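Local coordinates for molybdopterin-guanine dinucleotide biosynthesis adapter protein (Escherichia coli, PDB 1P9N), which binds GTP, hydrolyses it weakly, and may act as an adapter for efficient biosynthesis and use of the molybdopterin guanine dinucleotide cofactor, at residues A[115-120]-A[150-155]. Numbering follows the deposited sequence.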
# COMPACT_ATOMS: atom_id res chain seq x y z
N LEU A 115 3.56 7.52 26.69
CA LEU A 115 4.95 7.26 27.02
C LEU A 115 5.55 8.44 27.75
O LEU A 115 5.08 9.57 27.60
CB LEU A 115 5.77 7.00 25.76
CG LEU A 115 5.31 5.75 25.05
CD1 LEU A 115 6.36 5.33 24.05
CD2 LEU A 115 5.07 4.65 26.06
N PHE A 116 6.57 8.20 28.55
CA PHE A 116 7.21 9.27 29.27
C PHE A 116 8.60 8.86 29.74
O PHE A 116 8.85 7.68 30.03
CB PHE A 116 6.36 9.72 30.47
CG PHE A 116 6.99 10.81 31.28
CD1 PHE A 116 7.94 10.50 32.26
CD2 PHE A 116 6.75 12.14 30.99
CE1 PHE A 116 8.64 11.51 32.93
CE2 PHE A 116 7.44 13.16 31.65
CZ PHE A 116 8.39 12.84 32.63
N ARG A 117 9.51 9.83 29.79
CA ARG A 117 10.88 9.62 30.22
C ARG A 117 11.40 10.91 30.80
O ARG A 117 11.59 11.90 30.08
CB ARG A 117 11.76 9.18 29.07
CG ARG A 117 11.35 7.85 28.46
CD ARG A 117 12.18 7.54 27.24
NE ARG A 117 13.09 6.41 27.45
CZ ARG A 117 12.78 5.14 27.21
NH1 ARG A 117 11.57 4.83 26.75
NH2 ARG A 117 13.68 4.19 27.41
N ASP A 118 11.62 10.90 32.11
CA ASP A 118 12.14 12.05 32.83
C ASP A 118 13.36 12.56 32.05
O ASP A 118 14.13 11.77 31.52
CB ASP A 118 12.54 11.61 34.24
CG ASP A 118 12.54 12.75 35.23
OD1 ASP A 118 11.46 13.32 35.50
OD2 ASP A 118 13.63 13.07 35.76
N GLY A 119 13.50 13.87 31.95
CA GLY A 119 14.63 14.45 31.25
C GLY A 119 14.48 14.72 29.75
O GLY A 119 15.38 15.31 29.14
N ALA A 120 13.37 14.30 29.16
CA ALA A 120 13.13 14.51 27.73
C ALA A 120 12.53 15.89 27.47
O ALA A 120 11.71 16.06 26.56
CB ALA A 120 12.22 13.42 27.18
N ASP A 150 6.45 0.10 33.67
CA ASP A 150 7.85 0.46 33.48
C ASP A 150 8.15 0.39 32.00
O ASP A 150 8.05 -0.66 31.36
CB ASP A 150 8.74 -0.52 34.26
CG ASP A 150 10.21 -0.25 34.07
OD1 ASP A 150 10.65 0.88 34.32
OD2 ASP A 150 10.92 -1.18 33.67
N ILE A 151 8.54 1.53 31.45
CA ILE A 151 8.83 1.64 30.03
C ILE A 151 10.01 0.82 29.56
O ILE A 151 10.14 0.58 28.36
CB ILE A 151 9.05 3.12 29.61
CG1 ILE A 151 8.86 3.25 28.09
CG2 ILE A 151 10.45 3.59 30.00
CD1 ILE A 151 8.72 4.67 27.60
N ASN A 152 10.88 0.40 30.47
CA ASN A 152 12.01 -0.38 30.00
C ASN A 152 11.87 -1.88 30.11
O ASN A 152 12.79 -2.62 29.74
CB ASN A 152 13.30 0.10 30.63
CG ASN A 152 13.80 1.37 29.97
OD1 ASN A 152 13.61 2.46 30.49
ND2 ASN A 152 14.42 1.22 28.80
N ASP A 153 10.71 -2.33 30.57
CA ASP A 153 10.43 -3.75 30.70
C ASP A 153 9.44 -4.16 29.59
O ASP A 153 8.21 -4.24 29.82
CB ASP A 153 9.87 -4.04 32.10
CG ASP A 153 9.24 -5.42 32.21
OD1 ASP A 153 9.63 -6.33 31.43
OD2 ASP A 153 8.37 -5.59 33.09
N VAL A 154 9.97 -4.41 28.40
CA VAL A 154 9.14 -4.76 27.25
C VAL A 154 8.25 -5.97 27.47
O VAL A 154 7.04 -5.90 27.27
CB VAL A 154 9.99 -5.00 25.99
CG1 VAL A 154 9.07 -5.23 24.79
CG2 VAL A 154 10.89 -3.81 25.73
N GLU A 155 8.84 -7.09 27.87
CA GLU A 155 8.05 -8.29 28.12
C GLU A 155 6.96 -7.95 29.13
O GLU A 155 5.86 -8.49 29.07
CB GLU A 155 8.92 -9.42 28.66
CG GLU A 155 9.85 -10.06 27.64
CD GLU A 155 9.11 -10.73 26.50
OE1 GLU A 155 7.91 -11.03 26.67
OE2 GLU A 155 9.73 -10.96 25.45
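Ile151 reaches across to the strand end and loop at 115-120 and slips its side chain between Leu115 and the guanidinium of Arg117. Its CG1 branch runs anti to the backbone N (chi1 -161°) and carries CD1 forward to CD2 of Leu115, 4.0 Å away, the two side chains crossing at about a right angle. The carbonyl O of Phe116 lies 3.9 Å from the same CD1. The other branch, CG2, sits 3.5 Å above one face of the Arg117 guanidinium, displaced from the centre of the group and 4.0 Å from CZ. CG of Arg117 lies beside the backbone N, and the chain then bends at chi3 (111°), which turns the flat group back over the isoleucine. Asn152 approaches the rim of the guanidinium, close to its plane, with the amide turned 80° against it.

Leu115 and Ile151 both also pack on Leu18 of helix 15-28, so the apolar half of the contact joins the end of strand 111-115 and the turn between strand 148-150 and helix 154-168 to the helix that follows the P-loop. NH1 of Arg117 makes a weak hydrogen bond to the backbone O of Thr13, a residue inferred to bind GTP. Ile151 thus contributes apolar packing against both Leu115 and a charged group that reaches the nucleotide-binding loop; the charge of Arg117 is probably moderated by Asp139, which its side chain also touches.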